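Local coordinates for putative lipoprotein (Parabacteroides distasonis ATCC 8503, PDB 3JX8) that is of unknown function but is probably a surface lipoprotein with a role in cell adhesion or lipid binding, at residues 100-105 with 121-126; 143-148 with 163-168; 198-203 with 210-215; 216-221 with 234-239. All coordinates share one frame; numbering follows the deposited sequence.

Contact 1 (100-105 with 121-126)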
loop_
_atom_site.group_PDB
_atom_site.type_symbol
_atom_site.label_atom_id
_atom_site.label_comp_id
_atom_site.label_asym_id
_atom_site.label_seq_id
_atom_site.Cartn_x
_atom_site.Cartn_y
_atom_site.Cartn_z
ATOM N N GLU A 100 -16.298 -1.234 -13.962
ATOM C CA GLU A 100 -14.907 -1.295 -13.541
ATOM C C GLU A 100 -13.920 -0.753 -14.575
ATOM O O GLU A 100 -13.910 -1.177 -15.747
ATOM C CB GLU A 100 -14.541 -2.716 -13.159
ATOM C CG GLU A 100 -13.235 -2.783 -12.475
ATOM C CD GLU A 100 -12.867 -4.175 -12.073
ATOM O OE1 GLU A 100 -13.758 -4.889 -11.591
ATOM O OE2 GLU A 100 -11.686 -4.560 -12.226
ATOM N N LEU A 101 -13.100 0.180 -14.105
ATOM C CA LEU A 101 -12.016 0.783 -14.835
ATOM C C LEU A 101 -10.685 0.346 -14.192
ATOM O O LEU A 101 -10.451 0.544 -12.991
ATOM C CB LEU A 101 -12.114 2.304 -14.760
ATOM C CG LEU A 101 -10.930 3.051 -15.389
ATOM C CD1 LEU A 101 -10.849 2.726 -16.885
ATOM C CD2 LEU A 101 -11.027 4.569 -15.150
ATOM N N ASN A 102 -9.817 -0.203 -15.023
ATOM C CA ASN A 102 -8.470 -0.543 -14.652
ATOM C C ASN A 102 -7.606 0.248 -15.583
ATOM O O ASN A 102 -7.578 -0.031 -16.778
ATOM C CB ASN A 102 -8.242 -2.040 -14.805
ATOM C CG ASN A 102 -9.024 -2.844 -13.763
ATOM O OD1 ASN A 102 -8.781 -2.715 -12.572
ATOM N ND2 ASN A 102 -9.995 -3.631 -14.207
ATOM N N THR A 103 -6.970 1.270 -15.048
ATOM C CA THR A 103 -6.133 2.146 -15.807
ATOM C C THR A 103 -4.694 2.164 -15.228
ATOM O O THR A 103 -4.503 2.159 -13.992
ATOM C CB THR A 103 -6.757 3.549 -15.865
ATOM O OG1 THR A 103 -5.999 4.344 -16.765
ATOM C CG2 THR A 103 -6.793 4.226 -14.531
ATOM N N VAL A 104 -3.702 2.133 -16.115
ATOM C CA VAL A 104 -2.301 2.049 -15.737
ATOM C C VAL A 104 -1.506 2.961 -16.646
ATOM O O VAL A 104 -1.574 2.843 -17.884
ATOM C CB VAL A 104 -1.724 0.597 -15.870
ATOM C CG1 VAL A 104 -0.239 0.564 -15.437
ATOM C CG2 VAL A 104 -2.573 -0.446 -15.063
ATOM N N GLY A 105 -0.750 3.875 -16.056
ATOM C CA GLY A 105 0.127 4.711 -16.832
ATOM C C GLY A 105 0.043 6.158 -16.433
ATOM O O GLY A 105 -0.387 6.503 -15.334
ATOM N N GLU A 121 -16.299 0.881 -9.842
ATOM C CA GLU A 121 -14.964 0.692 -9.272
ATOM C C GLU A 121 -13.879 1.238 -10.196
ATOM O O GLU A 121 -13.753 0.800 -11.346
ATOM C CB GLU A 121 -14.719 -0.794 -9.052
ATOM C CG GLU A 121 -13.401 -1.111 -8.386
ATOM C CD GLU A 121 -13.235 -2.583 -8.139
ATOM O OE1 GLU A 121 -14.174 -3.209 -7.614
ATOM O OE2 GLU A 121 -12.183 -3.122 -8.484
ATOM N N ILE A 122 -13.110 2.195 -9.693
ATOM C CA ILE A 122 -11.962 2.773 -10.403
ATOM C C ILE A 122 -10.654 2.287 -9.775
ATOM O O ILE A 122 -10.427 2.475 -8.565
ATOM C CB ILE A 122 -11.982 4.293 -10.319
ATOM C CG1 ILE A 122 -13.285 4.825 -10.884
ATOM C CG2 ILE A 122 -10.828 4.910 -11.095
ATOM C CD1 ILE A 122 -13.234 6.273 -11.098
ATOM N N ASN A 123 -9.811 1.647 -10.591
ATOM C CA ASN A 123 -8.495 1.156 -10.161
ATOM C C ASN A 123 -7.426 1.778 -11.062
ATOM O O ASN A 123 -7.422 1.559 -12.276
ATOM C CB ASN A 123 -8.410 -0.358 -10.249
ATOM C CG ASN A 123 -9.462 -1.068 -9.401
ATOM O OD1 ASN A 123 -9.552 -0.866 -8.191
ATOM N ND2 ASN A 123 -10.231 -1.938 -10.035
HETATM N N MSE A 124 -6.568 2.596 -10.477
HETATM C CA MSE A 124 -5.450 3.213 -11.173
HETATM C C MSE A 124 -4.062 2.836 -10.601
HETATM O O MSE A 124 -3.862 2.880 -9.387
HETATM C CB MSE A 124 -5.591 4.698 -11.090
HETATM C CG MSE A 124 -4.196 5.427 -11.122
HETATM SE SE MSE A 124 -4.561 6.912 -12.188
HETATM C CE MSE A 124 -3.737 6.249 -13.898
ATOM N N ALA A 125 -3.115 2.488 -11.478
ATOM C CA ALA A 125 -1.719 2.357 -11.104
ATOM C C ALA A 125 -0.913 3.339 -11.956
ATOM O O ALA A 125 -1.056 3.382 -13.181
ATOM C CB ALA A 125 -1.236 0.914 -11.285
ATOM N N GLY A 126 -0.093 4.153 -11.307
ATOM C CA GLY A 126 0.815 5.052 -11.981
ATOM C C GLY A 126 0.697 6.527 -11.633
ATOM O O GLY A 126 0.163 6.917 -10.581
HETATM O O HOH W 1 -11.164 -5.546 -9.116
#
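Strands 100-104 and 121-125 run parallel and in register, their axes 4.7 Å apart at an angle of 11°, and five backbone hydrogen bonds join them, among them Leu-101 N to Glu-121 O (2.9 Å). On the face carrying Glu-100, Asn-102, Glu-121 and Asn-123, the two asparagine amides lie side by side, their planes 15° apart. Asn-123 ND2 donates to Asn-102 OD1 (3.0 Å) through a bent bond tilted from the carbonyl plane; its bond to the anti lone pair of Glu-121 OE2 (2.8 Å) is straight and in its own amide plane, so both acceptors fix the amide's rotation. Glu-100 and Glu-121, each extended with CG anti to N, stack their carboxylates at 12°. Glu-100 OE1 and Glu-121 OE2 stand 3.9 Å apart, a closeness that Asn-102 ND2, bonded to Glu-100 OE2 (2.8 Å), and a water donating to Glu-121 OE2 would ease. On the opposite face Leu-101 CD2 touches Ile-122 CG2, and Thr-103 CG2 meets Met-124 CB at 3.7 Å; Ile-122 and Met-124 continue onto Val-130. Asn-123 OD1 accepts from Asn-144, extending the asparagine row. Such a ladder is characteristic of a parallel beta-helix, consistent with the right-handed pectate lyase-like fold.

Contact 2 (143-148 with 163-168). With SO4 (sulfate ion), chain G.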
loop_
_atom_site.group_PDB
_atom_site.type_symbol
_atom_site.label_atom_id
_atom_site.label_comp_id
_atom_site.label_asym_id
_atom_site.label_seq_id
_atom_site.Cartn_x
_atom_site.Cartn_y
_atom_site.Cartn_z
ATOM N N CYS A 143 -12.781 4.106 -5.389
ATOM C CA CYS A 143 -11.580 4.709 -6.015
ATOM C C CYS A 143 -10.307 4.151 -5.390
ATOM O O CYS A 143 -9.944 4.492 -4.244
ATOM C CB CYS A 143 -11.559 6.202 -5.763
ATOM S SG CYS A 143 -12.879 7.101 -6.542
ATOM N N ASN A 144 -9.625 3.301 -6.132
ATOM C CA ASN A 144 -8.430 2.682 -5.661
ATOM C C ASN A 144 -7.281 3.131 -6.495
ATOM O O ASN A 144 -7.359 3.140 -7.746
ATOM C CB ASN A 144 -8.581 1.195 -5.764
ATOM C CG ASN A 144 -9.789 0.706 -5.018
ATOM O OD1 ASN A 144 -10.060 1.166 -3.903
ATOM N ND2 ASN A 144 -10.543 -0.198 -5.629
HETATM N N MSE A 145 -6.206 3.513 -5.828
HETATM C CA MSE A 145 -4.985 3.794 -6.555
HETATM C C MSE A 145 -3.670 3.382 -5.876
HETATM O O MSE A 145 -3.558 3.327 -4.613
HETATM C CB MSE A 145 -4.954 5.235 -6.964
HETATM C CG MSE A 145 -4.774 6.217 -5.881
HETATM SE SE MSE A 145 -3.922 7.766 -6.766
HETATM C CE MSE A 145 -2.155 7.010 -7.122
ATOM N N ALA A 146 -2.703 3.021 -6.726
ATOM C CA ALA A 146 -1.356 2.717 -6.282
ATOM C C ALA A 146 -0.431 3.504 -7.186
ATOM O O ALA A 146 -0.308 3.229 -8.406
ATOM C CB ALA A 146 -1.066 1.203 -6.336
ATOM N N GLY A 147 0.201 4.513 -6.612
ATOM C CA GLY A 147 1.167 5.295 -7.351
ATOM C C GLY A 147 1.187 6.724 -6.908
ATOM O O GLY A 147 0.682 7.052 -5.840
ATOM N N SER A 148 1.797 7.556 -7.749
ATOM C CA SER A 148 1.991 8.962 -7.471
ATOM C C SER A 148 0.969 9.867 -8.159
ATOM O O SER A 148 0.988 11.079 -7.986
ATOM C CB SER A 148 3.394 9.365 -7.921
ATOM O OG SER A 148 3.496 9.238 -9.327
ATOM N N CYS A 163 -12.411 4.792 -0.717
ATOM C CA CYS A 163 -11.129 5.157 -1.345
ATOM C C CYS A 163 -9.948 4.543 -0.637
ATOM O O CYS A 163 -9.793 4.736 0.590
ATOM C CB CYS A 163 -10.927 6.672 -1.323
ATOM S SG CYS A 163 -12.258 7.592 -2.049
ATOM N N SER A 164 -9.095 3.868 -1.410
ATOM C CA SER A 164 -7.850 3.299 -0.930
ATOM C C SER A 164 -6.705 3.784 -1.801
ATOM O O SER A 164 -6.723 3.639 -3.034
ATOM C CB SER A 164 -7.904 1.801 -0.984
ATOM O OG SER A 164 -9.037 1.355 -0.288
ATOM N N LEU A 165 -5.696 4.325 -1.141
ATOM C CA LEU A 165 -4.536 4.926 -1.766
ATOM C C LEU A 165 -3.295 4.212 -1.249
ATOM O O LEU A 165 -3.068 4.161 -0.031
ATOM C CB LEU A 165 -4.496 6.407 -1.372
ATOM C CG LEU A 165 -3.266 7.252 -1.676
ATOM C CD1 LEU A 165 -2.778 7.061 -3.088
ATOM C CD2 LEU A 165 -3.643 8.722 -1.399
ATOM N N ALA A 166 -2.524 3.596 -2.145
ATOM C CA ALA A 166 -1.196 3.065 -1.799
ATOM C C ALA A 166 -0.198 4.017 -2.420
ATOM O O ALA A 166 -0.391 4.500 -3.547
ATOM C CB ALA A 166 -0.981 1.617 -2.313
ATOM N N SER A 167 0.875 4.282 -1.687
ATOM C CA SER A 167 1.976 5.116 -2.153
ATOM C C SER A 167 1.700 6.603 -1.972
ATOM O O SER A 167 1.029 6.990 -1.016
ATOM C CB SER A 167 2.414 4.758 -3.587
ATOM O OG SER A 167 3.782 5.109 -3.801
ATOM N N SER A 168 2.237 7.433 -2.858
ATOM C CA SER A 168 2.416 8.859 -2.577
ATOM C C SER A 168 1.412 9.794 -3.230
ATOM O O SER A 168 1.500 11.004 -3.051
ATOM C CB SER A 168 3.832 9.277 -3.028
ATOM O OG SER A 168 3.973 9.076 -4.422
HETATM S S SO4 G . 4.435 5.472 -9.846
HETATM O O1 SO4 G . 3.627 4.233 -9.934
HETATM O O2 SO4 G . 5.293 5.552 -11.015
HETATM O O3 SO4 G . 3.514 6.610 -9.834
HETATM O O4 SO4 G . 5.312 5.424 -8.644
HETATM O O HOH W 2 -11.304 0.970 -1.544
#
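Two successive rungs of a parallel beta-solenoid meet where Cys-143 to Ala-146 pairs with Cys-163 to Ala-166, each residue level with its counterpart, with strand axes 4.7 Å apart and only 2° from parallel. Four backbone hydrogen bonds hold the pair; Ala-166 N to Met-145 O is short at 2.7 Å and nearly straight (175°), while the last, Gly-147 N to Ala-166 O, is longer at 3.1 Å as the strands give way to turns.

On the inward face the contact is made by sulfur, selenium and methyl groups. Selenomethionine Met-145 has CG between its backbone N and carbonyl carbon (chi1 70°), which lays the chain alongside Leu-165, pointing the same way: Met-145 CG reaches Leu-165 CD1 at 3.5 Å, with SE and CE also near that methyl. Cys-143 CB rests on Cys-163 SG, the two thiols being turned alike, and Ile-151 and Ile-171 of the facing strands close over these side chains.

The other face is polar at one end and small at the other. A water bridges Asn-144 OD1 (2.7 Å) and Ser-164 OG (2.6 Å), while Asn-144 ND2 donates to Glu-142 OE2. Further on, Ala-146 CB and Ala-166 CB meet at 4.0 Å, and Ala-205 and Ala-185 of the second subunit pack against them, respectively. At the turn, Ser-148 N and OG both donate to O3 of a sulfate, probably from the crystallisation liquor, OG at 2.7 Å. In-register residues stacked rung upon rung, with apolar side chains inside, are the hallmark of a parallel beta-helix.

Contact 3 (198-203 with 210-215). With SO4 (sulfate ion), chain I.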
loop_
_atom_site.group_PDB
_atom_site.type_symbol
_atom_site.label_atom_id
_atom_site.label_comp_id
_atom_site.label_asym_id
_atom_site.label_seq_id
_atom_site.Cartn_x
_atom_site.Cartn_y
_atom_site.Cartn_z
ATOM N N ARG A 198 -22.049 11.125 6.404
ATOM C CA ARG A 198 -22.713 10.913 7.683
ATOM C C ARG A 198 -21.810 10.080 8.601
ATOM O O ARG A 198 -21.562 10.472 9.735
ATOM C CB ARG A 198 -24.089 10.264 7.509
ATOM C CG ARG A 198 -24.808 10.067 8.838
ATOM C CD ARG A 198 -26.230 9.533 8.644
ATOM N NE ARG A 198 -26.202 8.206 8.022
ATOM C CZ ARG A 198 -26.076 7.041 8.658
ATOM N NH1 ARG A 198 -25.996 6.980 9.985
ATOM N NH2 ARG A 198 -26.025 5.914 7.955
ATOM N N LYS A 199 -21.373 8.921 8.105
ATOM C CA LYS A 199 -20.432 8.064 8.801
ATOM C C LYS A 199 -19.177 7.884 7.961
ATOM O O LYS A 199 -19.259 7.628 6.760
ATOM C CB LYS A 199 -21.036 6.692 9.055
ATOM C CG LYS A 199 -22.366 6.736 9.822
ATOM C CD LYS A 199 -22.673 5.438 10.628
ATOM C CE LYS A 199 -22.883 4.195 9.763
ATOM N NZ LYS A 199 -23.469 3.016 10.528
ATOM N N ALA A 200 -18.018 8.003 8.590
ATOM C CA ALA A 200 -16.746 7.763 7.913
ATOM C C ALA A 200 -15.786 6.947 8.772
ATOM O O ALA A 200 -15.686 7.132 10.010
ATOM C CB ALA A 200 -16.102 9.052 7.525
ATOM N N GLU A 201 -15.060 6.068 8.089
ATOM C CA GLU A 201 -13.931 5.331 8.655
ATOM C C GLU A 201 -12.648 5.773 7.953
ATOM O O GLU A 201 -12.586 5.772 6.717
ATOM C CB GLU A 201 -14.128 3.849 8.395
ATOM C CG GLU A 201 -13.153 2.985 9.142
ATOM C CD GLU A 201 -13.214 1.522 8.711
ATOM O OE1 GLU A 201 -14.322 1.116 8.253
ATOM O OE2 GLU A 201 -12.167 0.808 8.830
ATOM N N CYS A 202 -11.643 6.146 8.727
ATOM C CA CYS A 202 -10.374 6.632 8.198
ATOM C C CYS A 202 -9.244 5.792 8.741
ATOM O O CYS A 202 -9.090 5.627 9.958
ATOM C CB CYS A 202 -10.161 8.062 8.613
ATOM S SG CYS A 202 -11.304 9.198 7.863
ATOM N N ASN A 203 -8.464 5.232 7.840
ATOM C CA ASN A 203 -7.325 4.406 8.208
ATOM C C ASN A 203 -6.098 4.872 7.509
ATOM O O ASN A 203 -6.113 4.999 6.273
ATOM C CB ASN A 203 -7.562 2.972 7.808
ATOM C CG ASN A 203 -8.691 2.332 8.589
ATOM O OD1 ASN A 203 -8.548 2.051 9.773
ATOM N ND2 ASN A 203 -9.814 2.114 7.934
ATOM N N ILE A 210 -5.289 12.222 5.790
ATOM C CA ILE A 210 -6.693 12.259 5.389
ATOM C C ILE A 210 -7.355 13.484 5.997
ATOM O O ILE A 210 -7.201 13.768 7.198
ATOM C CB ILE A 210 -7.458 11.013 5.849
ATOM C CG1 ILE A 210 -6.787 9.731 5.316
ATOM C CG2 ILE A 210 -9.004 11.129 5.474
ATOM C CD1 ILE A 210 -7.468 8.400 5.819
ATOM N N SER A 211 -8.088 14.211 5.169
ATOM C CA SER A 211 -8.955 15.296 5.633
ATOM C C SER A 211 -10.399 14.888 5.430
ATOM O O SER A 211 -10.821 14.687 4.291
ATOM C CB SER A 211 -8.673 16.570 4.862
ATOM O OG SER A 211 -7.323 16.966 5.067
ATOM N N VAL A 212 -11.159 14.771 6.520
ATOM C CA VAL A 212 -12.484 14.193 6.465
ATOM C C VAL A 212 -13.515 15.126 7.072
ATOM O O VAL A 212 -13.207 15.903 7.979
ATOM C CB VAL A 212 -12.526 12.796 7.178
ATOM C CG1 VAL A 212 -12.102 12.917 8.664
ATOM C CG2 VAL A 212 -13.911 12.089 6.983
ATOM N N TYR A 213 -14.739 15.034 6.537
ATOM C CA TYR A 213 -15.910 15.722 7.059
ATOM C C TYR A 213 -16.973 14.660 7.274
ATOM O O TYR A 213 -17.499 14.100 6.317
ATOM C CB TYR A 213 -16.367 16.749 6.041
ATOM C CG TYR A 213 -17.633 17.530 6.327
ATOM C CD1 TYR A 213 -18.130 17.672 7.606
ATOM C CD2 TYR A 213 -18.294 18.197 5.284
ATOM C CE1 TYR A 213 -19.266 18.407 7.857
ATOM C CE2 TYR A 213 -19.427 18.954 5.519
ATOM C CZ TYR A 213 -19.904 19.061 6.808
ATOM O OH TYR A 213 -21.023 19.803 7.071
ATOM N N ALA A 214 -17.253 14.372 8.547
ATOM C CA ALA A 214 -18.238 13.379 8.977
ATOM C C ALA A 214 -19.168 14.091 9.947
ATOM O O ALA A 214 -18.722 14.820 10.826
ATOM C CB ALA A 214 -17.572 12.149 9.648
ATOM N N THR A 215 -20.459 13.900 9.768
ATOM C CA THR A 215 -21.446 14.601 10.591
ATOM C C THR A 215 -21.894 13.796 11.806
ATOM O O THR A 215 -22.207 14.383 12.832
ATOM C CB THR A 215 -22.667 15.038 9.764
ATOM O OG1 THR A 215 -23.341 13.877 9.280
ATOM C CG2 THR A 215 -22.224 15.922 8.578
HETATM S S SO4 I . -26.603 3.438 11.019
HETATM O O1 SO4 I . -25.491 3.947 11.805
HETATM O O2 SO4 I . -26.115 2.423 10.088
HETATM O O3 SO4 I . -27.605 2.909 11.929
HETATM O O4 SO4 I . -27.235 4.522 10.297
#
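Apolar packing carries this contact, in which Cys-202 and Ala-200 meet Ile-210, Val-212 and Ala-214 across the interior of a beta-solenoid. Strands 200-203 and 210-214 belong to facing walls of the coil: their axes lie 8.2 Å apart, run nearly antiparallel (162°), and share no hydrogen bond, so the contact is chiefly between side chains. Cys-202 SG, anti to its own carbonyl carbon (chi1 -67°), points between two branched neighbours, with Ile-210 CG2 at 3.8 Å and Val-212 CB at 3.9 Å. Ala-200 CB sits between Val-212 CG2 and Ala-214 CB (4.0 Å), the small methyls letting the walls draw together toward the corner. Phe-182, Leu-218 and Ile-228 of the adjoining rungs continue this interior. Where both segments turn a corner, Thr-215 OG1 makes a close van der Waals approach to Arg-198 CA, at 3.4 Å.

Polar contacts gather outside the interior. Thr-215 OG1 has a weak hydrogen bond with Ala-197 O. Along the outer face of 200-203, Asn-203 ND2 donates to Glu-201 OE2, approaching from above the carboxylate plane, and also to Asn-183 OD1.

Ionic contacts come last. Arg-198 NE forms a salt bridge with Asp-178, and its guanidinium has Lys-199 CG over one face, toward its rim. A sulfate, probably from the crystallisation liquor, takes weak bonds from Arg-198 NH1 and NH2 through O4, whereas Lys-199 NZ grips two other oxygens, O1 at 2.6 Å and O2 at 2.7 Å.

Contact 4 (216-221 with 234-239)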
loop_
_atom_site.group_PDB
_atom_site.type_symbol
_atom_site.label_atom_id
_atom_site.label_comp_id
_atom_site.label_asym_id
_atom_site.label_seq_id
_atom_site.Cartn_x
_atom_site.Cartn_y
_atom_site.Cartn_z
ATOM N N GLN A 216 -21.898 12.471 11.721
ATOM C CA GLN A 216 -22.432 11.670 12.824
ATOM C C GLN A 216 -21.414 10.752 13.519
ATOM O O GLN A 216 -21.282 10.796 14.729
ATOM C CB GLN A 216 -23.588 10.863 12.299
ATOM C CG GLN A 216 -24.379 10.170 13.362
ATOM C CD GLN A 216 -25.487 9.363 12.739
ATOM O OE1 GLN A 216 -26.304 9.894 11.974
ATOM N NE2 GLN A 216 -25.505 8.068 13.031
ATOM N N ILE A 217 -20.724 9.922 12.748
ATOM C CA ILE A 217 -19.767 8.955 13.286
ATOM C C ILE A 217 -18.451 9.051 12.504
ATOM O O ILE A 217 -18.451 9.075 11.269
ATOM C CB ILE A 217 -20.286 7.498 13.120
ATOM C CG1 ILE A 217 -21.612 7.285 13.854
ATOM C CG2 ILE A 217 -19.275 6.494 13.609
ATOM C CD1 ILE A 217 -21.498 7.396 15.355
ATOM N N LEU A 218 -17.341 9.090 13.232
ATOM C CA LEU A 218 -16.004 9.088 12.659
ATOM C C LEU A 218 -15.163 8.076 13.417
ATOM O O LEU A 218 -15.012 8.153 14.645
ATOM C CB LEU A 218 -15.330 10.466 12.707
ATOM C CG LEU A 218 -13.877 10.550 12.206
ATOM C CD1 LEU A 218 -13.762 10.101 10.698
ATOM C CD2 LEU A 218 -13.340 11.993 12.414
ATOM N N ASP A 219 -14.616 7.139 12.672
ATOM C CA ASP A 219 -13.747 6.122 13.212
ATOM C C ASP A 219 -12.365 6.421 12.622
ATOM O O ASP A 219 -12.149 6.294 11.405
ATOM C CB ASP A 219 -14.357 4.784 12.793
ATOM C CG ASP A 219 -13.587 3.603 13.256
ATOM O OD1 ASP A 219 -12.626 3.749 14.046
ATOM O OD2 ASP A 219 -13.967 2.483 12.810
ATOM N N ALA A 220 -11.455 6.877 13.473
ATOM C CA ALA A 220 -10.186 7.475 13.069
ATOM C C ALA A 220 -9.026 6.597 13.561
ATOM O O ALA A 220 -8.832 6.438 14.777
ATOM C CB ALA A 220 -10.072 8.893 13.611
ATOM N N ASN A 221 -8.293 5.991 12.628
ATOM C CA ASN A 221 -7.245 5.019 12.948
ATOM C C ASN A 221 -5.957 5.358 12.247
ATOM O O ASN A 221 -5.943 5.571 11.012
ATOM C CB ASN A 221 -7.670 3.603 12.531
ATOM C CG ASN A 221 -9.002 3.202 13.154
ATOM O OD1 ASN A 221 -9.084 3.012 14.362
ATOM N ND2 ASN A 221 -10.057 3.174 12.361
ATOM N N PRO A 234 -19.043 14.911 14.519
ATOM C CA PRO A 234 -19.407 13.526 14.756
ATOM C C PRO A 234 -18.945 13.079 16.149
ATOM O O PRO A 234 -18.235 13.827 16.811
ATOM C CB PRO A 234 -18.570 12.796 13.728
ATOM C CG PRO A 234 -17.287 13.582 13.730
ATOM C CD PRO A 234 -17.701 15.019 13.921
ATOM N N GLU A 235 -19.356 11.884 16.566
ATOM C CA GLU A 235 -18.737 11.174 17.683
ATOM C C GLU A 235 -17.544 10.428 17.079
ATOM O O GLU A 235 -17.709 9.619 16.147
ATOM C CB GLU A 235 -19.704 10.177 18.321
ATOM C CG GLU A 235 -20.993 10.832 18.826
ATOM C CD GLU A 235 -22.032 9.828 19.253
ATOM O OE1 GLU A 235 -21.848 8.605 19.009
ATOM O OE2 GLU A 235 -23.043 10.278 19.810
ATOM N N ILE A 236 -16.353 10.724 17.585
ATOM C CA ILE A 236 -15.120 10.164 17.048
ATOM C C ILE A 236 -14.655 9.023 17.933
ATOM O O ILE A 236 -14.679 9.130 19.170
ATOM C CB ILE A 236 -14.019 11.286 16.895
ATOM C CG1 ILE A 236 -12.778 10.769 16.163
ATOM C CG2 ILE A 236 -13.633 11.925 18.237
ATOM C CD1 ILE A 236 -11.741 11.898 15.879
ATOM N N SER A 237 -14.274 7.919 17.303
ATOM C CA SER A 237 -13.495 6.853 17.961
ATOM C C SER A 237 -12.089 6.999 17.465
ATOM O O SER A 237 -11.855 6.994 16.247
ATOM C CB SER A 237 -14.032 5.480 17.600
ATOM O OG SER A 237 -15.387 5.471 18.044
ATOM N N LYS A 238 -11.158 7.157 18.403
ATOM C CA LYS A 238 -9.766 7.492 18.087
ATOM C C LYS A 238 -8.890 6.276 18.314
ATOM O O LYS A 238 -9.058 5.569 19.304
ATOM C CB LYS A 238 -9.270 8.586 18.996
ATOM C CG LYS A 238 -10.005 9.870 18.880
ATOM C CD LYS A 238 -9.565 10.810 19.998
ATOM C CE LYS A 238 -10.355 12.095 20.041
ATOM N NZ LYS A 238 -9.960 12.887 21.219
ATOM N N SER A 239 -7.942 6.035 17.417
ATOM C CA SER A 239 -6.953 5.000 17.642
ATOM C C SER A 239 -5.649 5.370 16.959
ATOM O O SER A 239 -5.607 5.495 15.735
ATOM C CB SER A 239 -7.494 3.709 17.103
ATOM O OG SER A 239 -6.496 2.734 17.222
#
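Leu-218 and Ile-236 each turn a gamma carbon anti to the backbone N, CG at chi1 176° and CG1 at -172°, which sets their side chains alongside each other on the inner face, with Leu-218 CD2 on Ile-236 CD1 at 3.8 Å. That same Ile-236 methyl reaches Ala-220 CB (4.1 Å), and Pro-234 CG comes up against Leu-218 CB at 3.8 Å where the segment enters the strand. On the outer face Asn-221 OD1 comes within 3.2 Å of Ser-239 CB, while Asn-221 ND2 donates to Asp-219 OD1 from well above the carboxylate plane and weakly to Asn-203 OD1 on the neighbouring strand.

The backbones are parallel, with an 11° angle and 4.7 Å between axes, and carry five hydrogen bonds. The first, Glu-235 N to Gln-216 O (2.9 Å), reaches the carbonyl from above its plane; Ala-220 N to Ser-237 O, at 2.8 Å, meets its carbonyl nearly end-on. Lys-238 NZ turns to the second subunit, bonding Asn-79 OD1 and Phe-77 O there. Strand 235-241 is outermost in its sheet within the chain, flanked by 217-223, which pairs with 200-205; Tyr-230 of strand 227-231 and Ile-246 of strand 245-248 pack against the inner face.

Overall arrangement
The four contacts follow one another along the chain and all reach the same largely parallel sheet, so they sample levels along one solenoid. Contacts 1 and 2 adjoin, centres 10 Å apart: Ile-122 O lies 2.7 Å from Asn-144 N. Contacts 3 and 4 form a second pair, centres 8 Å apart, with Cys-202 N 2.7 Å from Asp-219 O. Contacts 2 and 3 have centres about 17 Å apart and do not touch. Contact 3 alone spans the interior to the facing wall, and it alone does not reach the second subunit. Contacts 2 and 3 bind different sulfates, probably from the crystallisation liquor; the Gln-216 side chain of contact 4 lies about 4 Å from the nearest atom of a sulfate.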